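Local coordinates for putative metallopeptidase (Shewanella baltica OS155, PDB 3IEH), which probably acts as a zinc-dependent metallocarboxypeptidase or related hydrolase of the peptidase M14 family, holding a zinc ion in its active site, at residues K14-N19 with N252-V257; T37-V42 with H88-A93; G47-Y52 with V109-F114; P127-V132 with N141-V146. All blocks are in the same frame, centred on the assembly; numbering follows the deposited sequence.

Contact 1. Residues K14-N19 with N252-V257; sequences KSDIFN and NFDQRV
Asp254, in the first turn of helix 253-271, reaches across to the turn that follows strand 14-15 and meets it with both carboxylate oxygens. Its CG lies anti to the carbonyl carbon, beside the backbone N (chi1 -68°), which points the carboxylate at the backbone of residues 15-17. OD1 accepts from the hydroxyl of Ser15 at 2.6 Å (OG to OD1), and OD2 from the backbone N of Asp16 at 2.9 Å; each oxygen uses its syn lone pair. A longer, weak bond joins Ile17 N to the same OD2. Ser15 OG also accepts from the backbone N of Phe18 at 3.0 Å, nearly straight at 165°, which makes an ST motif of the turn.

Apolar groups pack beside these polar bonds. Ile17 and Asp254 run past each other in opposite directions, so that Ile17 CD1 comes to 3.6 Å from Asp254 CB. Val257 meets the Phe18 ring at its edge, CG1 to CE2 at 3.9 Å, and Phe253 CE2 approaches Ser15 CB obliquely at 3.8 Å. Outside the two segments, Phe253 meets the ring of Trp13, while Phe18 and Val257 reach helix 81-91.

A water donates to Lys14 O and accepts from Asp254 N, adding a bridge between the backbones. The carboxylate of Asp16 lies beside that of Asp254, their planes 40° apart and Asp16 OD1 2.5 Å from Asp254 OD2. So close an approach would probably make the ionisation of the two acids interdependent, while the hydroxyl and N-H donors would tend to favour negative charge on Asp254.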
loop_
_atom_site.group_PDB
_atom_site.type_symbol
_atom_site.label_atom_id
_atom_site.label_comp_id
_atom_site.label_asym_id
_atom_site.label_seq_id
_atom_site.Cartn_x
_atom_site.Cartn_y
_atom_site.Cartn_z
ATOM N N LYS A 14 -13.579 -11.957 9.695
ATOM C CA LYS A 14 -13.034 -13.317 9.687
ATOM C C LYS A 14 -12.638 -13.623 8.260
ATOM O O LYS A 14 -13.368 -13.311 7.338
ATOM C CB LYS A 14 -14.036 -14.349 10.182
ATOM C CG LYS A 14 -14.554 -14.088 11.595
ATOM C CD LYS A 14 -15.393 -15.275 12.156
ATOM C CE LYS A 14 -15.937 -14.946 13.542
ATOM N NZ LYS A 14 -16.575 -13.574 13.543
ATOM N N SER A 15 -11.457 -14.197 8.084
ATOM C CA SER A 15 -10.965 -14.630 6.785
ATOM C C SER A 15 -10.927 -16.136 6.772
ATOM O O SER A 15 -10.262 -16.708 7.598
ATOM C CB SER A 15 -9.528 -14.161 6.583
ATOM O OG SER A 15 -8.913 -14.836 5.486
ATOM N N ASP A 16 -11.599 -16.792 5.833
ATOM C CA ASP A 16 -11.424 -18.238 5.755
ATOM C C ASP A 16 -10.255 -18.586 4.872
ATOM O O ASP A 16 -9.777 -19.699 4.942
ATOM C CB ASP A 16 -12.700 -19.093 5.504
ATOM C CG ASP A 16 -13.698 -18.466 4.574
ATOM O OD1 ASP A 16 -13.658 -17.241 4.358
ATOM O OD2 ASP A 16 -14.567 -19.220 4.085
ATOM N N ILE A 17 -9.741 -17.611 4.119
ATOM C CA ILE A 17 -8.516 -17.846 3.373
ATOM C C ILE A 17 -7.379 -18.112 4.345
ATOM O O ILE A 17 -6.622 -19.046 4.149
ATOM C CB ILE A 17 -8.119 -16.688 2.448
ATOM C CG1 ILE A 17 -9.168 -16.498 1.345
ATOM C CG2 ILE A 17 -6.763 -16.988 1.800
ATOM C CD1 ILE A 17 -8.844 -15.377 0.393
ATOM N N PHE A 18 -7.277 -17.307 5.402
ATOM C CA PHE A 18 -6.206 -17.465 6.407
ATOM C C PHE A 18 -6.709 -18.111 7.694
ATOM O O PHE A 18 -5.935 -18.381 8.611
ATOM C CB PHE A 18 -5.553 -16.102 6.702
ATOM C CG PHE A 18 -4.825 -15.523 5.513
ATOM C CD1 PHE A 18 -3.552 -15.955 5.193
ATOM C CD2 PHE A 18 -5.436 -14.579 4.697
ATOM C CE1 PHE A 18 -2.912 -15.461 4.092
ATOM C CE2 PHE A 18 -4.793 -14.074 3.592
ATOM C CZ PHE A 18 -3.524 -14.505 3.289
ATOM N N ASN A 19 -8.017 -18.349 7.755
ATOM C CA ASN A 19 -8.645 -18.988 8.910
ATOM C C ASN A 19 -8.317 -18.268 10.208
ATOM O O ASN A 19 -7.965 -18.884 11.204
ATOM C CB ASN A 19 -8.247 -20.467 8.991
ATOM C CG ASN A 19 -9.095 -21.242 9.992
ATOM O OD1 ASN A 19 -10.268 -20.929 10.211
ATOM N ND2 ASN A 19 -8.498 -22.244 10.614
ATOM N N ASN A 252 -17.157 -8.274 1.260
ATOM C CA ASN A 252 -16.560 -9.458 1.842
ATOM C C ASN A 252 -15.025 -9.394 1.952
ATOM O O ASN A 252 -14.307 -9.111 0.991
ATOM C CB ASN A 252 -16.982 -10.694 1.044
ATOM C CG ASN A 252 -16.350 -11.963 1.566
ATOM O OD1 ASN A 252 -15.159 -12.237 1.333
ATOM N ND2 ASN A 252 -17.146 -12.759 2.276
ATOM N N PHE A 253 -14.545 -9.708 3.149
ATOM C CA PHE A 253 -13.141 -9.576 3.459
ATOM C C PHE A 253 -12.227 -10.401 2.507
ATOM O O PHE A 253 -11.288 -9.830 1.935
ATOM C CB PHE A 253 -12.879 -9.881 4.935
ATOM C CG PHE A 253 -11.453 -9.662 5.328
ATOM C CD1 PHE A 253 -11.001 -8.392 5.607
ATOM C CD2 PHE A 253 -10.544 -10.725 5.364
ATOM C CE1 PHE A 253 -9.670 -8.166 5.954
ATOM C CE2 PHE A 253 -9.209 -10.507 5.698
ATOM C CZ PHE A 253 -8.773 -9.215 6.003
ATOM N N ASP A 254 -12.513 -11.689 2.289
ATOM C CA ASP A 254 -11.662 -12.505 1.401
ATOM C C ASP A 254 -11.670 -12.052 -0.063
ATOM O O ASP A 254 -10.659 -12.181 -0.767
ATOM C CB ASP A 254 -11.962 -13.995 1.545
ATOM C CG ASP A 254 -11.548 -14.539 2.923
ATOM O OD1 ASP A 254 -10.472 -14.183 3.464
ATOM O OD2 ASP A 254 -12.302 -15.347 3.469
ATOM N N GLN A 255 -12.780 -11.486 -0.513
ATOM C CA GLN A 255 -12.835 -10.889 -1.842
ATOM C C GLN A 255 -11.872 -9.713 -1.927
ATOM O O GLN A 255 -11.223 -9.497 -2.969
ATOM C CB GLN A 255 -14.247 -10.412 -2.167
ATOM C CG GLN A 255 -15.124 -11.507 -2.687
ATOM C CD GLN A 255 -14.747 -11.903 -4.114
ATOM O OE1 GLN A 255 -14.787 -11.069 -5.037
ATOM N NE2 GLN A 255 -14.401 -13.170 -4.303
ATOM N N ARG A 256 -11.776 -8.961 -0.825
ATOM C CA ARG A 256 -10.866 -7.814 -0.771
ATOM C C ARG A 256 -9.414 -8.292 -0.774
ATOM O O ARG A 256 -8.586 -7.748 -1.486
ATOM C CB ARG A 256 -11.202 -6.914 0.432
ATOM C CG ARG A 256 -12.536 -6.173 0.246
ATOM C CD ARG A 256 -13.317 -6.040 1.550
ATOM N NE ARG A 256 -12.474 -5.522 2.612
ATOM C CZ ARG A 256 -12.766 -5.590 3.910
ATOM N NH1 ARG A 256 -13.895 -6.133 4.336
ATOM N NH2 ARG A 256 -11.918 -5.101 4.794
ATOM N N VAL A 257 -9.128 -9.341 0.001
ATOM C CA VAL A 257 -7.803 -9.946 0.023
ATOM C C VAL A 257 -7.406 -10.340 -1.402
ATOM O O VAL A 257 -6.306 -10.013 -1.861
ATOM C CB VAL A 257 -7.759 -11.211 0.906
ATOM C CG1 VAL A 257 -6.406 -11.907 0.762
ATOM C CG2 VAL A 257 -8.059 -10.884 2.347
HETATM O O HOH W 1 -13.940 -13.311 4.676
#

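Contact 2. Residues T37-V42 with H88-A93; sequences TRLGMV and HFLSEA
The guanidinium of Arg38 meets the end of helix 81-91 with its edge: the carbonyl oxygens of Ala93 and Leu90 lie near its plane, while Leu39 CG, from the next residue of its own helix, sits over one face toward the rim. NH1 and NH2 both donate to the single oxygen of Ala93, an end-on grip with NH1 to O and NH2 to O each 2.7 Å. That oxygen is only 5° out of the guanidinium plane, but with two donors sharing one acceptor neither bond is straight; the angle at the NH1 hydrogen is 143°. Leu90 O is equally near NH2, yet its angle is too poor for a hydrogen bond. CG of Arg38 is anti to the backbone N and the chain bends at chi3 (78°), which carries the guanidinium across to residues 90-93. NH2 also forms a salt bridge with Glu35, one turn back in helix 25-39.

Beneath this polar edge the leucines pack. Leu39 CD1 meets Leu90 CD2 at 3.8 Å, the two side chains crossing at a slant, and Leu39 CD2 lies 3.8 Å from Ala93 O and 4.5 Å from Ala93 CB.

Both helices end here. Gly40, with positive phi, is the C-prime residue of a Schellman motif closing helix 25-39, and Ser91 OG donates to His88 O at 2.6 Å in the last turn of helix 81-91. The C-terminal ends of the two helices are thus joined, with Phe98 against Leu39, Leu105 of strand 102-106 against Leu90, and helix 253-271 packed on Phe89 and His88.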
loop_
_atom_site.group_PDB
_atom_site.type_symbol
_atom_site.label_atom_id
_atom_site.label_comp_id
_atom_site.label_asym_id
_atom_site.label_seq_id
_atom_site.Cartn_x
_atom_site.Cartn_y
_atom_site.Cartn_z
ATOM N N THR A 37 11.294 -15.389 4.276
ATOM C CA THR A 37 12.437 -16.297 4.418
ATOM C C THR A 37 12.494 -17.261 3.234
ATOM O O THR A 37 13.573 -17.539 2.726
ATOM C CB THR A 37 12.403 -17.100 5.751
ATOM O OG1 THR A 37 12.440 -16.196 6.854
ATOM C CG2 THR A 37 13.619 -18.022 5.877
ATOM N N ARG A 38 11.332 -17.747 2.789
ATOM C CA ARG A 38 11.258 -18.620 1.631
ATOM C C ARG A 38 11.671 -17.852 0.370
ATOM O O ARG A 38 12.262 -18.422 -0.512
ATOM C CB ARG A 38 9.835 -19.177 1.468
ATOM C CG ARG A 38 9.572 -19.878 0.118
ATOM C CD ARG A 38 8.158 -20.462 0.002
ATOM N NE ARG A 38 7.138 -19.436 -0.305
ATOM C CZ ARG A 38 6.962 -18.866 -1.502
ATOM N NH1 ARG A 38 7.735 -19.170 -2.541
ATOM N NH2 ARG A 38 6.001 -17.972 -1.673
ATOM N N LEU A 39 11.344 -16.565 0.278
ATOM C CA LEU A 39 11.689 -15.797 -0.910
ATOM C C LEU A 39 13.124 -15.249 -0.900
ATOM O O LEU A 39 13.615 -14.800 -1.921
ATOM C CB LEU A 39 10.679 -14.660 -1.132
ATOM C CG LEU A 39 9.289 -15.138 -1.538
ATOM C CD1 LEU A 39 8.280 -14.002 -1.250
ATOM C CD2 LEU A 39 9.246 -15.622 -3.033
ATOM N N GLY A 40 13.803 -15.272 0.236
ATOM C CA GLY A 40 15.174 -14.746 0.280
ATOM C C GLY A 40 15.213 -13.233 0.366
ATOM O O GLY A 40 16.221 -12.616 0.065
HETATM N N MSE A 41 14.120 -12.623 0.817
HETATM C CA MSE A 41 14.069 -11.169 0.941
HETATM C C MSE A 41 14.810 -10.653 2.155
HETATM O O MSE A 41 14.853 -11.305 3.189
HETATM C CB MSE A 41 12.629 -10.698 0.936
HETATM C CG MSE A 41 11.994 -11.020 -0.392
HETATM SE SE MSE A 41 10.428 -10.022 -0.702
HETATM C CE MSE A 41 11.191 -8.264 -0.974
ATOM N N VAL A 42 15.428 -9.492 2.002
ATOM C CA VAL A 42 16.266 -8.906 3.042
ATOM C C VAL A 42 15.425 -7.892 3.791
ATOM O O VAL A 42 14.666 -7.129 3.193
ATOM C CB VAL A 42 17.552 -8.254 2.428
ATOM C CG1 VAL A 42 18.444 -7.716 3.503
ATOM C CG2 VAL A 42 18.323 -9.282 1.590
ATOM N N HIS A 88 -1.293 -13.048 0.667
ATOM C CA HIS A 88 -1.864 -13.930 -0.315
ATOM C C HIS A 88 -1.000 -13.950 -1.575
ATOM O O HIS A 88 -0.624 -15.014 -2.080
ATOM C CB HIS A 88 -3.267 -13.498 -0.685
ATOM C CG HIS A 88 -3.880 -14.390 -1.700
ATOM N ND1 HIS A 88 -3.724 -14.181 -3.054
ATOM C CD2 HIS A 88 -4.561 -15.550 -1.567
ATOM C CE1 HIS A 88 -4.326 -15.153 -3.713
ATOM N NE2 HIS A 88 -4.846 -15.994 -2.834
ATOM N N PHE A 89 -0.688 -12.757 -2.053
ATOM C CA PHE A 89 0.145 -12.579 -3.228
ATOM C C PHE A 89 1.511 -13.256 -3.102
ATOM O O PHE A 89 1.980 -13.876 -4.047
ATOM C CB PHE A 89 0.319 -11.086 -3.476
ATOM C CG PHE A 89 1.422 -10.751 -4.406
ATOM C CD1 PHE A 89 1.209 -10.741 -5.783
ATOM C CD2 PHE A 89 2.669 -10.393 -3.913
ATOM C CE1 PHE A 89 2.215 -10.393 -6.647
ATOM C CE2 PHE A 89 3.694 -10.051 -4.771
ATOM C CZ PHE A 89 3.471 -10.058 -6.149
ATOM N N LEU A 90 2.144 -13.129 -1.939
ATOM C CA LEU A 90 3.459 -13.707 -1.723
ATOM C C LEU A 90 3.394 -15.214 -1.684
ATOM O O LEU A 90 4.308 -15.883 -2.171
ATOM C CB LEU A 90 4.090 -13.204 -0.425
ATOM C CG LEU A 90 4.440 -11.721 -0.470
ATOM C CD1 LEU A 90 4.817 -11.216 0.941
ATOM C CD2 LEU A 90 5.522 -11.437 -1.527
ATOM N N SER A 91 2.324 -15.745 -1.101
ATOM C CA SER A 91 2.156 -17.183 -0.992
ATOM C C SER A 91 2.134 -17.781 -2.395
ATOM O O SER A 91 2.591 -18.891 -2.607
ATOM C CB SER A 91 0.889 -17.544 -0.221
ATOM O OG SER A 91 -0.261 -17.322 -1.010
ATOM N N GLU A 92 1.643 -17.011 -3.356
ATOM C CA GLU A 92 1.592 -17.454 -4.731
ATOM C C GLU A 92 2.836 -17.098 -5.561
ATOM O O GLU A 92 2.848 -17.355 -6.770
ATOM C CB GLU A 92 0.334 -16.907 -5.400
ATOM C CG GLU A 92 -0.956 -17.501 -4.831
ATOM C CD GLU A 92 -2.204 -17.119 -5.634
ATOM O OE1 GLU A 92 -2.232 -16.008 -6.226
ATOM O OE2 GLU A 92 -3.162 -17.936 -5.658
ATOM N N ALA A 93 3.879 -16.554 -4.928
ATOM C CA ALA A 93 5.083 -16.120 -5.629
ATOM C C ALA A 93 6.285 -17.016 -5.403
ATOM O O ALA A 93 6.387 -17.672 -4.371
ATOM C CB ALA A 93 5.434 -14.723 -5.199
#

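Contact 3. Residues G47-Y52 with V109-F114; sequences GEVGKY and VNPTGF
Tyr52 and Pro111 make the closest approach of a largely apolar contact, in which no hydrogen bond passes between the segments. Tyr52 CB stands 3.4 Å from Pro111 CG, and the ring carbon CG lies 3.6 Å from Pro111 CB, the two side chains sliding past each other in opposite directions. With CG anti to the carbonyl carbon (chi1 -67°), the start of the ring comes beside Pro111 CB, which it meets obliquely. Thr112 CG2 comes to the edge of that ring, 4.1 Å from CD2. Val49 adds its CG1, 3.9 Å from Pro111 CG, while its carbonyl oxygen lies 3.6 Å from Thr112 CG2. An alanine at Tyr52 would keep the CB contact but is likely to leave Pro111 CB and the methyl of Thr112 without their aromatic neighbour, opening a gap beside the helix start.

Polar bonds do not cross the contact. A type I' turn from Val49 to Tyr52 is closed by paired backbone bonds, and a CB on Gly50 would clash with Thr112 CG2. Asn110 OD1 caps helix 111-116 by accepting from Gly113 N at 3.0 Å, and from outside Lys122 N holds Thr112 OG1.

The hairpin between strands 42-49 and 52-58, at one margin of the large mixed sheet, thereby rests on the first turn of helix 111-116. Tyr29 of helix 25-39 touches both Tyr52 and Pro111, and Glu147 of helix 146-152 packs on Val49.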
loop_
_atom_site.group_PDB
_atom_site.type_symbol
_atom_site.label_atom_id
_atom_site.label_comp_id
_atom_site.label_asym_id
_atom_site.label_seq_id
_atom_site.Cartn_x
_atom_site.Cartn_y
_atom_site.Cartn_z
ATOM N N GLY A 47 12.728 1.283 11.983
ATOM C CA GLY A 47 12.528 1.668 13.383
ATOM C C GLY A 47 11.394 0.880 14.037
ATOM O O GLY A 47 10.960 -0.171 13.529
ATOM N N GLU A 48 10.912 1.377 15.163
ATOM C CA GLU A 48 9.839 0.708 15.899
ATOM C C GLU A 48 8.715 1.680 16.275
ATOM O O GLU A 48 8.917 2.893 16.319
ATOM C CB GLU A 48 10.392 0.024 17.152
ATOM C CG GLU A 48 10.699 0.978 18.306
ATOM N N VAL A 49 7.527 1.133 16.514
ATOM C CA VAL A 49 6.385 1.910 16.989
ATOM C C VAL A 49 5.586 0.979 17.888
ATOM O O VAL A 49 5.160 -0.101 17.470
ATOM C CB VAL A 49 5.547 2.524 15.829
ATOM C CG1 VAL A 49 5.185 1.496 14.813
ATOM C CG2 VAL A 49 4.280 3.237 16.389
ATOM N N GLY A 50 5.450 1.366 19.152
ATOM C CA GLY A 50 4.819 0.523 20.150
ATOM C C GLY A 50 5.294 -0.920 20.174
ATOM O O GLY A 50 4.476 -1.858 20.177
ATOM N N LYS A 51 6.601 -1.141 20.160
ATOM C CA LYS A 51 7.106 -2.527 20.227
ATOM C C LYS A 51 7.114 -3.279 18.898
ATOM O O LYS A 51 7.597 -4.385 18.844
ATOM C CB LYS A 51 6.307 -3.332 21.290
ATOM C CG LYS A 51 5.591 -4.657 20.809
ATOM C CD LYS A 51 4.205 -4.865 21.447
ATOM C CE LYS A 51 3.903 -6.342 21.726
ATOM N NZ LYS A 51 4.552 -7.292 20.771
ATOM N N TYR A 52 6.567 -2.718 17.831
ATOM C CA TYR A 52 6.566 -3.434 16.561
ATOM C C TYR A 52 7.608 -2.803 15.692
ATOM O O TYR A 52 7.770 -1.599 15.717
ATOM C CB TYR A 52 5.209 -3.355 15.872
ATOM C CG TYR A 52 4.097 -4.096 16.589
ATOM C CD1 TYR A 52 4.061 -5.480 16.588
ATOM C CD2 TYR A 52 3.082 -3.412 17.257
ATOM C CE1 TYR A 52 3.065 -6.171 17.207
ATOM C CE2 TYR A 52 2.063 -4.097 17.896
ATOM C CZ TYR A 52 2.057 -5.486 17.849
ATOM O OH TYR A 52 1.084 -6.221 18.457
ATOM N N VAL A 109 2.724 -0.760 7.636
ATOM C CA VAL A 109 3.268 0.499 8.136
ATOM C C VAL A 109 2.748 0.899 9.546
ATOM O O VAL A 109 3.486 1.507 10.324
ATOM C CB VAL A 109 3.030 1.608 7.078
ATOM C CG1 VAL A 109 3.395 2.988 7.630
ATOM C CG2 VAL A 109 3.832 1.275 5.776
ATOM N N ASN A 110 1.517 0.495 9.880
ATOM C CA ASN A 110 0.813 0.909 11.083
ATOM C C ASN A 110 0.367 -0.313 11.890
ATOM O O ASN A 110 -0.836 -0.610 11.970
ATOM C CB ASN A 110 -0.404 1.759 10.669
ATOM C CG ASN A 110 -1.209 2.290 11.844
ATOM O OD1 ASN A 110 -0.862 2.114 13.033
ATOM N ND2 ASN A 110 -2.310 2.950 11.515
ATOM N N PRO A 111 1.324 -1.017 12.506
ATOM C CA PRO A 111 0.969 -2.221 13.270
ATOM C C PRO A 111 0.081 -1.976 14.483
ATOM O O PRO A 111 -0.789 -2.835 14.803
ATOM C CB PRO A 111 2.334 -2.791 13.707
ATOM C CG PRO A 111 3.310 -1.660 13.546
ATOM C CD PRO A 111 2.789 -0.842 12.414
ATOM N N THR A 112 0.273 -0.840 15.153
ATOM C CA THR A 112 -0.505 -0.578 16.359
ATOM C C THR A 112 -1.998 -0.385 16.016
ATOM O O THR A 112 -2.867 -0.897 16.714
ATOM C CB THR A 112 0.061 0.597 17.203
ATOM O OG1 THR A 112 -0.071 1.834 16.483
ATOM C CG2 THR A 112 1.547 0.341 17.586
ATOM N N GLY A 113 -2.290 0.281 14.902
ATOM C CA GLY A 113 -3.672 0.426 14.436
ATOM C C GLY A 113 -4.246 -0.887 13.947
ATOM O O GLY A 113 -5.400 -1.225 14.259
ATOM N N PHE A 114 -3.418 -1.647 13.222
ATOM C CA PHE A 114 -3.774 -2.960 12.671
ATOM C C PHE A 114 -4.171 -4.001 13.715
ATOM O O PHE A 114 -5.083 -4.804 13.469
ATOM C CB PHE A 114 -2.594 -3.468 11.858
ATOM C CG PHE A 114 -2.822 -4.793 11.157
ATOM C CD1 PHE A 114 -3.304 -4.834 9.857
ATOM C CD2 PHE A 114 -2.466 -5.994 11.769
ATOM C CE1 PHE A 114 -3.471 -6.066 9.192
ATOM C CE2 PHE A 114 -2.620 -7.223 11.105
ATOM C CZ PHE A 114 -3.107 -7.265 9.832
#

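Contact 4. Residues P127-V132 with N141-V146; sequences PNRGFV and NEHTSV
Two loops pass within 4.0 Å at the CA atoms of Gly130 and Thr144, where Gly130 has positive phi and a type I turn runs from Asn141 to Thr144. The turn begins with an Asx turn, Asn141 OD1 accepting from His143 N at 2.9 Å. The loops flank the hairpin of strands 132-134 and 137-139, and Ser145 is the N-cap of helix 146-152. A side chain on Gly130 would collide with Thr144 OG1 and Asn141 OD1.

The guanidinium of Arg129 lies flat on the His143 ring, centres 3.7 Å apart and planes 26° apart. NH2 sits over the ring, 3.4 Å from CE1, and CG of Glu142 covers the opposite face. The bend at chi3 (-71°) folds the arginine's end onto the imidazole. A serine in place of His143 would remove this ring, and the Arg129 guanidinium would probably be free to turn. The side chains of Val132 and Asn141 cross at about a right angle, Val132 CG2 3.5 Å from Asn141 ND2.

Ser145 OG packs on Pro127 CA and bonds to Glu147 and to Gly148 N, the capping bond. Pro127 lies about 5 Å, side chain to side chain, from the zinc ligand His76. A water donates to Pro127 O and Arg129 O and accepts from Ser145 N. Thr144 OG1 links both loops, donating to Gly130 O at 2.7 Å while accepting from Asn141 N at 2.9 Å.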
loop_
_atom_site.group_PDB
_atom_site.type_symbol
_atom_site.label_atom_id
_atom_site.label_comp_id
_atom_site.label_asym_id
_atom_site.label_seq_id
_atom_site.Cartn_x
_atom_site.Cartn_y
_atom_site.Cartn_z
ATOM N N PRO A 127 -0.775 7.706 9.836
ATOM C CA PRO A 127 0.538 7.467 9.258
ATOM C C PRO A 127 0.691 7.846 7.775
ATOM O O PRO A 127 1.804 8.003 7.315
ATOM C CB PRO A 127 0.747 5.966 9.479
ATOM C CG PRO A 127 -0.144 5.621 10.634
ATOM C CD PRO A 127 -1.338 6.480 10.433
ATOM N N ASN A 128 -0.414 8.024 7.063
ATOM C CA ASN A 128 -0.395 8.318 5.631
ATOM C C ASN A 128 -0.363 9.806 5.274
ATOM O O ASN A 128 -0.423 10.132 4.103
ATOM C CB ASN A 128 -1.633 7.692 4.982
ATOM C CG ASN A 128 -1.570 7.664 3.444
ATOM O OD1 ASN A 128 -2.591 7.822 2.772
ATOM N ND2 ASN A 128 -0.384 7.470 2.898
ATOM N N ARG A 129 -0.287 10.706 6.246
ATOM C CA ARG A 129 -0.183 12.128 5.930
ATOM C C ARG A 129 1.113 12.757 6.499
ATOM O O ARG A 129 1.953 12.075 7.131
ATOM C CB ARG A 129 -1.446 12.868 6.421
ATOM C CG ARG A 129 -1.536 13.072 7.940
ATOM C CD ARG A 129 -2.865 13.758 8.388
ATOM N NE ARG A 129 -2.928 15.164 8.003
ATOM C CZ ARG A 129 -3.989 15.957 8.146
ATOM N NH1 ARG A 129 -5.119 15.518 8.678
ATOM N NH2 ARG A 129 -3.908 17.221 7.758
ATOM N N GLY A 130 1.290 14.056 6.243
ATOM C CA GLY A 130 2.478 14.772 6.675
ATOM C C GLY A 130 3.726 14.567 5.830
ATOM O O GLY A 130 4.816 14.890 6.276
ATOM N N PHE A 131 3.605 14.033 4.618
ATOM C CA PHE A 131 4.768 13.958 3.731
ATOM C C PHE A 131 4.709 15.132 2.753
ATOM O O PHE A 131 4.075 15.049 1.700
ATOM C CB PHE A 131 4.791 12.651 2.954
ATOM C CG PHE A 131 4.714 11.437 3.814
ATOM C CD1 PHE A 131 3.480 10.921 4.183
ATOM C CD2 PHE A 131 5.882 10.802 4.259
ATOM C CE1 PHE A 131 3.393 9.774 4.975
ATOM C CE2 PHE A 131 5.826 9.676 5.061
ATOM C CZ PHE A 131 4.576 9.150 5.423
ATOM N N VAL A 132 5.372 16.221 3.130
ATOM C CA VAL A 132 5.404 17.453 2.356
ATOM C C VAL A 132 6.636 17.473 1.448
ATOM O O VAL A 132 7.693 16.969 1.828
ATOM C CB VAL A 132 5.517 18.650 3.296
ATOM C CG1 VAL A 132 5.565 19.937 2.498
ATOM C CG2 VAL A 132 4.370 18.640 4.303
ATOM N N ASN A 141 5.745 17.606 8.637
ATOM C CA ASN A 141 5.040 18.749 9.200
ATOM C C ASN A 141 4.468 18.271 10.545
ATOM O O ASN A 141 4.871 17.199 11.015
ATOM C CB ASN A 141 3.980 19.295 8.234
ATOM C CG ASN A 141 2.884 18.328 7.951
ATOM O OD1 ASN A 141 2.712 17.309 8.639
ATOM N ND2 ASN A 141 2.112 18.636 6.917
ATOM N N GLU A 142 3.544 19.021 11.154
ATOM C CA GLU A 142 3.003 18.639 12.476
ATOM C C GLU A 142 2.050 17.449 12.463
ATOM O O GLU A 142 1.622 16.993 13.508
ATOM C CB GLU A 142 2.302 19.821 13.167
ATOM C CG GLU A 142 0.869 20.139 12.704
ATOM C CD GLU A 142 0.792 20.924 11.407
ATOM O OE1 GLU A 142 1.829 21.106 10.727
ATOM O OE2 GLU A 142 -0.334 21.362 11.072
ATOM N N HIS A 143 1.688 16.961 11.291
ATOM C CA HIS A 143 0.835 15.793 11.201
ATOM C C HIS A 143 1.603 14.507 10.931
ATOM O O HIS A 143 1.018 13.445 10.979
ATOM C CB HIS A 143 -0.187 15.968 10.081
ATOM C CG HIS A 143 -1.158 17.079 10.314
ATOM N ND1 HIS A 143 -1.163 18.228 9.551
ATOM C CD2 HIS A 143 -2.164 17.215 11.214
ATOM C CE1 HIS A 143 -2.127 19.025 9.978
ATOM N NE2 HIS A 143 -2.746 18.436 10.989
ATOM N N THR A 144 2.891 14.590 10.607
ATOM C CA THR A 144 3.662 13.383 10.289
ATOM C C THR A 144 3.721 12.496 11.529
ATOM O O THR A 144 4.100 12.953 12.600
ATOM C CB THR A 144 5.097 13.720 9.858
ATOM O OG1 THR A 144 5.079 14.829 8.953
ATOM C CG2 THR A 144 5.788 12.495 9.250
ATOM N N SER A 145 3.346 11.238 11.376
ATOM C CA SER A 145 3.298 10.295 12.489
ATOM C C SER A 145 4.705 9.769 12.793
ATOM O O SER A 145 5.646 10.077 12.070
ATOM C CB SER A 145 2.395 9.106 12.124
ATOM O OG SER A 145 3.098 8.226 11.242
ATOM N N VAL A 146 4.825 8.981 13.863
ATOM C CA VAL A 146 6.064 8.264 14.175
ATOM C C VAL A 146 6.530 7.459 12.951
ATOM O O VAL A 146 7.695 7.505 12.546
ATOM C CB VAL A 146 5.843 7.241 15.324
ATOM C CG1 VAL A 146 7.089 6.444 15.571
ATOM C CG2 VAL A 146 5.415 7.935 16.595
HETATM O O HOH W 2 2.974 10.159 8.590
HETATM O O HOH W 3 -0.600 16.753 6.171
#

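Contact 3 is the buried member of the set, with none of its touching residues exposed, whereas contacts 1, 2 and 4 are partly buried and carry exposed residues. Its chemistry follows: largely apolar packing, with no hydrogen bond between the segments, against a carboxylate gripping a turn in contact 1, an arginine closing on a carbonyl in contact 2 and a cation-ring stack with waters in contact 4. Contact 1 packs against helix 81-91, which carries one segment of contact 2; Phe18 and Val257 touch His88. Contacts 3 and 4 adjoin through Asn110 on Pro127 and Val49 on Val146. Contact 4 lies across the chain's centre from contacts 1 and 2, and contact 1 encloses the other three along the sequence.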